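Local coordinates for FERM, ARHGEF and pleckstrin domain-containing protein 2 (Mus musculus, PDB 6D2K) that activates RAC1 as a guanine nucleotide exchange factor in its full-length form, with a role in remodelling the actin cytoskeleton, this chain being its FERM domain, at residues Ala105-Arg110 with Gly194-Met199; Leu127-Leu132 with Gln169-Gln174. One frame throughout, in Å; residues are numbered along the deposited sequence.

Contact 1: Ala105-Arg110 with Gly194-Met199; sequences ALQLKR and GIRFHM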
ATOM      1  N   ALA A 105      -4.195   7.261  -7.265  1.00 10.62           N
ATOM      2  CA  ALA A 105      -5.476   7.721  -6.735  1.00  8.95           C
ATOM      3  C   ALA A 105      -6.387   6.538  -6.398  1.00 11.10           C
ATOM      4  O   ALA A 105      -7.089   6.569  -5.371  1.00 11.41           O
ATOM      5  CB  ALA A 105      -6.169   8.674  -7.722  1.00 13.54           C
ATOM      6  N   LEU A 106      -6.367   5.504  -7.241  1.00 10.36           N
ATOM      7  CA  LEU A 106      -7.165   4.297  -6.989  1.00 11.74           C
ATOM      8  C   LEU A 106      -6.655   3.563  -5.750  1.00 11.53           C
ATOM      9  O   LEU A 106      -7.437   3.000  -4.983  1.00 10.47           O
ATOM     10  CB  LEU A 106      -7.130   3.340  -8.194  1.00 11.32           C
ATOM     11  CG  LEU A 106      -7.894   3.806  -9.450  1.00 11.87           C
ATOM     12  CD1 LEU A 106      -7.853   2.720 -10.529  1.00 16.12           C
ATOM     13  CD2 LEU A 106      -9.329   4.143  -9.078  1.00 16.57           C
ATOM     14  N   GLN A 107      -5.341   3.574  -5.545  1.00  9.73           N
ATOM     15  CA  GLN A 107      -4.773   2.915  -4.371  1.00  8.51           C
ATOM     16  C   GLN A 107      -5.218   3.642  -3.108  1.00 10.20           C
ATOM     17  O   GLN A 107      -5.595   3.020  -2.108  1.00 10.68           O
ATOM     18  CB  GLN A 107      -3.244   2.905  -4.463  1.00  9.71           C
ATOM     19  CG  GLN A 107      -2.528   2.444  -3.182  1.00 10.17           C
ATOM     20  CD  GLN A 107      -2.705   0.975  -2.908  1.00 12.51           C
ATOM     21  OE1 GLN A 107      -3.183   0.575  -1.846  1.00 19.39           O
ATOM     22  NE2 GLN A 107      -2.313   0.163  -3.848  1.00  9.62           N
ATOM     23  N   LEU A 108      -5.171   4.968  -3.148  1.00  9.65           N
ATOM     24  CA  LEU A 108      -5.578   5.761  -1.997  1.00  9.62           C
ATOM     25  C   LEU A 108      -7.066   5.601  -1.722  1.00 11.25           C
ATOM     26  O   LEU A 108      -7.478   5.561  -0.557  1.00 11.17           O
ATOM     27  CB  LEU A 108      -5.192   7.230  -2.200  1.00 11.27           C
ATOM     28  CG  LEU A 108      -3.669   7.400  -2.192  1.00 10.61           C
ATOM     29  CD1 LEU A 108      -3.343   8.757  -2.802  1.00 12.95           C
ATOM     30  CD2 LEU A 108      -3.063   7.243  -0.783  1.00 11.44           C
ATOM     31  N   LYS A 109      -7.864   5.494  -2.789  1.00 10.62           N
ATOM     32  CA  LYS A 109      -9.276   5.180  -2.666  1.00 11.26           C
ATOM     33  C   LYS A 109      -9.447   3.863  -1.910  1.00 13.06           C
ATOM     34  O   LYS A 109     -10.261   3.786  -0.996  1.00 11.78           O
ATOM     35  CB  LYS A 109      -9.945   5.130  -4.048  1.00 10.96           C
ATOM     36  CG  LYS A 109     -11.386   4.623  -4.023  1.00 15.66           C
ATOM     37  CD  LYS A 109     -11.977   4.583  -5.421  1.00 17.72           C
ATOM     38  CE  LYS A 109     -13.306   3.843  -5.406  1.00 27.56           C
ATOM     39  NZ  LYS A 109     -13.880   3.648  -6.759  1.00 32.34           N
ATOM     40  N   ARG A 110      -8.679   2.847  -2.293  1.00 10.70           N
ATOM     41  CA  ARG A 110      -8.763   1.555  -1.609  1.00 12.08           C
ATOM     42  C   ARG A 110      -8.346   1.671  -0.143  1.00 12.00           C
ATOM     43  O   ARG A 110      -9.000   1.093   0.738  1.00 13.90           O
ATOM     44  CB  ARG A 110      -7.914   0.493  -2.314  1.00 12.84           C
ATOM     45  CG  ARG A 110      -7.775  -0.796  -1.502  1.00 20.99           C
ATOM     46  CD  ARG A 110      -6.544  -1.618  -1.908  1.00 20.19           C
ATOM     47  NE  ARG A 110      -6.741  -2.230  -3.199  1.00 20.20           N
ATOM     48  CZ  ARG A 110      -5.782  -2.742  -3.960  1.00 16.52           C
ATOM     49  NH1 ARG A 110      -4.517  -2.708  -3.571  1.00 16.68           N
ATOM     50  NH2 ARG A 110      -6.106  -3.265  -5.132  1.00 18.45           N
ATOM     51  N   GLY A 194       0.433   6.007   2.850  1.00 11.27           N
ATOM     52  CA  GLY A 194       1.304   4.866   2.588  1.00 11.64           C
ATOM     53  C   GLY A 194       1.598   3.970   3.784  1.00 13.52           C
ATOM     54  O   GLY A 194       2.441   3.074   3.683  1.00 15.67           O
ATOM     55  N   ILE A 195       0.910   4.181   4.904  1.00 11.22           N
ATOM     56  CA  ILE A 195       1.267   3.465   6.137  1.00 13.20           C
ATOM     57  C   ILE A 195       0.552   2.118   6.253  1.00 13.53           C
ATOM     58  O   ILE A 195      -0.656   2.022   6.019  1.00 15.17           O
ATOM     59  CB  ILE A 195       0.963   4.304   7.391  1.00 11.03           C
ATOM     60  CG1 ILE A 195       1.807   5.581   7.402  1.00 16.04           C
ATOM     61  CG2 ILE A 195       1.214   3.485   8.674  1.00 15.83           C
ATOM     62  CD1 ILE A 195       3.291   5.329   7.637  1.00 15.60           C
ATOM     63  N   ARG A 196       1.310   1.077   6.608  1.00 13.48           N
ATOM     64  CA  ARG A 196       0.754  -0.224   6.967  1.00 14.61           C
ATOM     65  C   ARG A 196       1.411  -0.632   8.279  1.00 12.94           C
ATOM     66  O   ARG A 196       2.644  -0.615   8.393  1.00 14.26           O
ATOM     67  CB  ARG A 196       1.048  -1.268   5.880  1.00 14.90           C
ATOM     68  CG  ARG A 196       0.261  -1.075   4.587  1.00 19.70           C
ATOM     69  CD  ARG A 196       0.973  -0.137   3.605  1.00 21.56           C
ATOM     70  NE  ARG A 196       0.269  -0.066   2.319  1.00 19.17           N
ATOM     71  CZ  ARG A 196      -0.760   0.738   2.065  1.00 19.84           C
ATOM     72  NH1 ARG A 196      -1.234   1.556   2.996  1.00 19.58           N
ATOM     73  NH2 ARG A 196      -1.326   0.709   0.872  1.00 19.42           N
ATOM     74  N   PHE A 197       0.588  -0.938   9.277  1.00 11.67           N
ATOM     75  CA  PHE A 197       1.083  -1.294  10.605  1.00 12.22           C
ATOM     76  C   PHE A 197       1.505  -2.752  10.700  1.00 14.87           C
ATOM     77  O   PHE A 197       0.863  -3.641  10.129  1.00 14.69           O
ATOM     78  CB  PHE A 197      -0.014  -1.054  11.640  1.00 16.06           C
ATOM     79  CG  PHE A 197      -0.225   0.397  11.985  1.00 15.60           C
ATOM     80  CD1 PHE A 197       0.686   1.361  11.608  1.00 17.59           C
ATOM     81  CD2 PHE A 197      -1.319   0.778  12.740  1.00 23.78           C
ATOM     82  CE1 PHE A 197       0.499   2.692  11.959  1.00 19.42           C
ATOM     83  CE2 PHE A 197      -1.509   2.109  13.091  1.00 26.68           C
ATOM     84  CZ  PHE A 197      -0.601   3.057  12.696  1.00 22.51           C
ATOM     85  N   HIS A 198       2.568  -2.978  11.458  1.00 14.95           N
ATOM     86  CA  HIS A 198       3.011  -4.314  11.817  1.00 13.90           C
ATOM     87  C   HIS A 198       3.123  -4.316  13.333  1.00 15.01           C
ATOM     88  O   HIS A 198       3.950  -3.608  13.899  1.00 14.15           O
ATOM     89  CB  HIS A 198       4.378  -4.617  11.185  1.00 14.93           C
ATOM     90  CG  HIS A 198       4.405  -4.462   9.694  1.00 17.17           C
ATOM     91  ND1 HIS A 198       4.596  -5.527   8.837  1.00 19.35           N
ATOM     92  CD2 HIS A 198       4.282  -3.363   8.908  1.00 17.69           C
ATOM     93  CE1 HIS A 198       4.568  -5.093   7.588  1.00 20.48           C
ATOM     94  NE2 HIS A 198       4.386  -3.784   7.605  1.00 19.72           N
ATOM     95  N   MET A 199       2.291  -5.115  13.990  1.00 16.67           N
ATOM     96  CA  MET A 199       2.208  -5.083  15.444  1.00 16.87           C
ATOM     97  C   MET A 199       3.478  -5.621  16.109  1.00 17.09           C
ATOM     98  O   MET A 199       4.045  -6.626  15.676  1.00 17.63           O
ATOM     99  CB  MET A 199       0.977  -5.856  15.932  1.00 18.98           C
ATOM    100  CG  MET A 199      -0.348  -5.172  15.590  1.00 23.79           C
ATOM    101  SD  MET A 199      -1.756  -6.118  16.199  1.00 36.66           S
ATOM    102  CE  MET A 199      -1.551  -7.643  15.286  1.00 34.59           C
TER

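Contact 2: Leu127-Leu132 with Gln169-Gln174; sequences LISHLL and QRHTGQ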
ATOM      1  N   LEU A 127     -11.693  14.117  -0.096  1.00 13.41           N
ATOM      2  CA  LEU A 127     -11.066  13.102  -0.943  1.00 12.58           C
ATOM      3  C   LEU A 127     -12.096  12.394  -1.816  1.00 12.24           C
ATOM      4  O   LEU A 127     -11.897  12.249  -3.029  1.00 13.94           O
ATOM      5  CB  LEU A 127     -10.334  12.053  -0.082  1.00 14.69           C
ATOM      6  CG  LEU A 127      -8.962  12.472   0.417  1.00 15.96           C
ATOM      7  CD1 LEU A 127      -8.478  11.496   1.496  1.00 17.13           C
ATOM      8  CD2 LEU A 127      -7.970  12.517  -0.732  1.00 16.61           C
ATOM      9  N   ILE A 128     -13.173  11.916  -1.202  1.00 13.47           N
ATOM     10  CA  ILE A 128     -14.199  11.198  -1.946  1.00 12.93           C
ATOM     11  C   ILE A 128     -14.820  12.103  -3.006  1.00 13.93           C
ATOM     12  O   ILE A 128     -15.086  11.650  -4.110  1.00 13.75           O
ATOM     13  CB  ILE A 128     -15.282  10.629  -1.023  1.00 11.62           C
ATOM     14  CG1 ILE A 128     -14.650   9.637  -0.047  1.00 14.69           C
ATOM     15  CG2 ILE A 128     -16.386   9.942  -1.834  1.00 16.14           C
ATOM     16  CD1 ILE A 128     -15.582   9.207   1.075  1.00 17.61           C
ATOM     17  N   SER A 129     -15.004  13.382  -2.688  1.00 12.53           N
ATOM     18  CA  SER A 129     -15.611  14.293  -3.665  1.00 12.70           C
ATOM     19  C   SER A 129     -14.759  14.429  -4.934  1.00 13.91           C
ATOM     20  O   SER A 129     -15.293  14.566  -6.046  1.00 13.41           O
ATOM     21  CB  SER A 129     -15.916  15.666  -3.043  1.00 11.56           C
ATOM     22  OG  SER A 129     -14.740  16.429  -2.838  1.00 12.71           O
ATOM     23  N   HIS A 130     -13.442  14.409  -4.774  1.00 11.91           N
ATOM     24  CA  HIS A 130     -12.546  14.438  -5.931  1.00 12.06           C
ATOM     25  C   HIS A 130     -12.562  13.114  -6.679  1.00 10.46           C
ATOM     26  O   HIS A 130     -12.513  13.093  -7.920  1.00 11.06           O
ATOM     27  CB  HIS A 130     -11.122  14.823  -5.531  1.00 12.28           C
ATOM     28  CG  HIS A 130     -10.952  16.295  -5.312  1.00 15.32           C
ATOM     29  ND1 HIS A 130     -10.672  16.851  -4.083  1.00 15.76           N
ATOM     30  CD2 HIS A 130     -11.074  17.329  -6.177  1.00  9.28           C
ATOM     31  CE1 HIS A 130     -10.599  18.169  -4.207  1.00 11.89           C
ATOM     32  NE2 HIS A 130     -10.841  18.479  -5.468  1.00 18.36           N
ATOM     33  N   LEU A 131     -12.663  12.013  -5.936  1.00 11.82           N
ATOM     34  CA  LEU A 131     -12.789  10.706  -6.578  1.00 11.80           C
ATOM     35  C   LEU A 131     -14.067  10.631  -7.413  1.00 12.41           C
ATOM     36  O   LEU A 131     -14.053  10.096  -8.528  1.00 13.69           O
ATOM     37  CB  LEU A 131     -12.743   9.574  -5.541  1.00 12.48           C
ATOM     38  CG  LEU A 131     -11.390   9.349  -4.867  1.00 14.28           C
ATOM     39  CD1 LEU A 131     -11.531   8.445  -3.634  1.00 14.42           C
ATOM     40  CD2 LEU A 131     -10.387   8.777  -5.846  1.00 12.93           C
ATOM     41  N   LEU A 132     -15.161  11.188  -6.891  1.00 11.36           N
ATOM     42  CA  LEU A 132     -16.401  11.295  -7.672  1.00 13.82           C
ATOM     43  C   LEU A 132     -16.196  12.134  -8.927  1.00 11.79           C
ATOM     44  O   LEU A 132     -16.634  11.756 -10.009  1.00 13.85           O
ATOM     45  CB  LEU A 132     -17.542  11.877  -6.835  1.00 13.49           C
ATOM     46  CG  LEU A 132     -18.112  11.012  -5.710  1.00 16.16           C
ATOM     47  CD1 LEU A 132     -19.253  11.761  -5.036  1.00 18.69           C
ATOM     48  CD2 LEU A 132     -18.588   9.660  -6.229  1.00 16.43           C
ATOM     49  N   GLN A 169     -19.815  19.711  -5.429  1.00 19.09           N
ATOM     50  CA  GLN A 169     -20.378  20.848  -6.159  1.00 21.12           C
ATOM     51  C   GLN A 169     -19.320  21.896  -6.489  1.00 22.19           C
ATOM     52  O   GLN A 169     -19.491  22.687  -7.423  1.00 23.20           O
ATOM     53  CB  GLN A 169     -21.511  21.497  -5.359  1.00 23.39           C
ATOM     54  CG  GLN A 169     -22.728  20.634  -5.217  1.00 27.58           C
ATOM     55  CD  GLN A 169     -23.740  21.219  -4.254  1.00 34.56           C
ATOM     56  OE1 GLN A 169     -24.233  22.332  -4.453  1.00 42.60           O
ATOM     57  NE2 GLN A 169     -24.063  20.467  -3.208  1.00 31.19           N
ATOM     58  N   ARG A 170     -18.225  21.905  -5.735  1.00 22.20           N
ATOM     59  CA  ARG A 170     -17.163  22.883  -5.938  1.00 17.85           C
ATOM     60  C   ARG A 170     -16.230  22.536  -7.097  1.00 20.50           C
ATOM     61  O   ARG A 170     -15.405  23.356  -7.487  1.00 22.52           O
ATOM     62  CB  ARG A 170     -16.309  23.030  -4.672  1.00 19.42           C
ATOM     63  CG  ARG A 170     -17.101  23.252  -3.405  1.00 19.96           C
ATOM     64  CD  ARG A 170     -16.177  23.364  -2.199  1.00 22.90           C
ATOM     65  NE  ARG A 170     -16.945  23.624  -0.991  1.00 26.09           N
ATOM     66  CZ  ARG A 170     -16.408  23.968   0.175  1.00 22.55           C
ATOM     67  NH1 ARG A 170     -15.094  24.097   0.293  1.00 24.93           N
ATOM     68  NH2 ARG A 170     -17.192  24.185   1.220  1.00 28.69           N
ATOM     69  N   HIS A 171     -16.329  21.313  -7.623  1.00 17.92           N
ATOM     70  CA  HIS A 171     -15.325  20.828  -8.571  1.00 18.01           C
ATOM     71  C   HIS A 171     -15.768  20.899 -10.017  1.00 21.39           C
ATOM     72  O   HIS A 171     -15.183  20.233 -10.867  1.00 16.16           O
ATOM     73  CB  HIS A 171     -14.953  19.375  -8.273  1.00 17.46           C
ATOM     74  CG  HIS A 171     -14.570  19.128  -6.850  1.00 17.10           C
ATOM     75  ND1 HIS A 171     -13.952  20.077  -6.064  1.00 17.40           N
ATOM     76  CD2 HIS A 171     -14.699  18.020  -6.077  1.00 13.62           C
ATOM     77  CE1 HIS A 171     -13.727  19.573  -4.862  1.00 16.21           C
ATOM     78  NE2 HIS A 171     -14.166  18.324  -4.845  1.00 14.81           N
ATOM     79  N   THR A 172     -16.790  21.711 -10.273  1.00 19.33           N
ATOM     80  CA  THR A 172     -17.342  21.900 -11.606  1.00 22.94           C
ATOM     81  C   THR A 172     -16.277  22.011 -12.690  1.00 15.45           C
ATOM     82  O   THR A 172     -15.368  22.828 -12.602  1.00 20.21           O
ATOM     83  CB  THR A 172     -18.203  23.169 -11.631  1.00 21.09           C
ATOM     84  OG1 THR A 172     -19.219  23.051 -10.631  1.00 26.56           O
ATOM     85  CG2 THR A 172     -18.858  23.333 -12.988  1.00 32.41           C
ATOM     86  N   GLY A 173     -16.399  21.177 -13.718  1.00 17.94           N
ATOM     87  CA  GLY A 173     -15.499  21.235 -14.856  1.00 17.50           C
ATOM     88  C   GLY A 173     -14.117  20.614 -14.735  1.00 22.15           C
ATOM     89  O   GLY A 173     -13.359  20.593 -15.702  1.00 18.69           O
ATOM     90  N   GLN A 174     -13.762  20.118 -13.553  1.00 16.42           N
ATOM     91  CA  GLN A 174     -12.434  19.524 -13.386  1.00 15.52           C
ATOM     92  C   GLN A 174     -12.288  18.162 -14.077  1.00 12.52           C
ATOM     93  O   GLN A 174     -13.194  17.345 -14.055  1.00 14.82           O
ATOM     94  CB  GLN A 174     -12.044  19.448 -11.898  1.00 15.94           C
ATOM     95  CG  GLN A 174     -11.649  20.829 -11.361  1.00 17.74           C
ATOM     96  CD  GLN A 174     -11.402  20.856  -9.866  1.00 22.94           C
ATOM     97  OE1 GLN A 174     -10.927  19.878  -9.274  1.00 22.02           O
ATOM     98  NE2 GLN A 174     -11.702  22.001  -9.245  1.00 24.30           N
TER

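Contact 1: Ala105-Arg110 with Gly194-Met199
The amide of Gln107 and the guanidinium of Arg196 approach from opposite directions and supply the one close approach (within 4.5 Å) in this small contact, which buries 74 Å² in all. In the model Gln107 OE1 lies 3.3 Å from Arg196 NH2, at the edge of the guanidinium and in its plane, while the amide plane is turned 65° against it. Gln107 reaches the spot because its CG lies anti to the backbone N (chi1 171°) and the chain then bends at chi2. Arg196 bends at chi2 as well, and the fold-back lets Arg196 NH1 donate a 3.1 Å hydrogen bond to Ile195 O. This N-H points well at the oxygen (157°), although the donor stands above the carbonyl plane. The other terminal nitrogen, NH2, forms a salt bridge with Asp111, just beyond the helical segment, so the guanidinium is held from two directions. With alanine in place of Arg196, Asp111 would probably be left without this positive partner, Ile195 O without this donor, and a gap would open beside the Gln107 amide. Arg110 NH1 is 6.4 Å from Arg196 NH2, a like charge that Asp111 may partly screen; Arg110 itself bonds to Leu83 O. The helix carrying Gln107 keeps its i to i-4 bonds here, Lys109 N to Ala105 O and Arg110 N to Leu106 O. The contact sits where the three FERM lobes converge: Gln107 on helix 98-113 also packs on Ala84 and Val85 of strand 79-85 in the ubiquitin-like lobe, Leu108 packs on Leu184 and Ala187 of helix 176-187, and residues 194-197 lead into strand 198-201 of the PH-like lobe.

Contact 2: Leu127-Leu132 with Gln169-Gln174
Ser129 OG is engaged twice: it accepts a 2.8 Å hydrogen bond from His171 NE2 and is itself hydrogen-bonded to Leu126 O one turn back in the helix. The bond from His171 lies close to the plane of its imidazole. Ser129 OG sits between its own backbone N and carbonyl carbon (chi1 74°), a placement from which it can meet both partners. Ser129 O also lies at the edge of the His171 ring, 3.5 Å from CD2. One face of that same ring rests on His130 in an offset stack, with centroids 3.8 Å apart and planes inclined by 17°; His171 NE2 is 3.4 Å above the His130 plane, over its centre. Hydrogen bond and stack together would restrict the tilt and rotation of the His171 ring. Gln174 extends its side chain to the edge of His130. A type II beta turn from His171 to Gln174, closed by Gln174 N to His171 O at 3.0 Å, has Gly173 at its third position with positive phi. Here the connection between helices 161-168 and 176-187 is fastened onto helix 121-136, a loop-on-helix contact within the helical central lobe of a FERM domain.

Contacts 1 and 2 have centres 22 Å apart: contact 1 lies about 4 Å from the centre of the chain, and contact 2 about 24 Å out, within the helical lobe. They meet through consecutive helices, 98-113 and 121-136, where Lys109 CB packs 3.7 Å from Leu131 CD1. In sequence, contact 2 is nested inside the loop closed by contact 1: 105-110, 127-132, 169-174, then 194-199. Of the 83 residues that contact 1 spans, 49 are helical and none belongs to a strand. Thus contact 2 secures a connection inside the central lobe, whereas contact 1 brings the first helix of that lobe beside the segment leading out of it, where the lobe meets its neighbours.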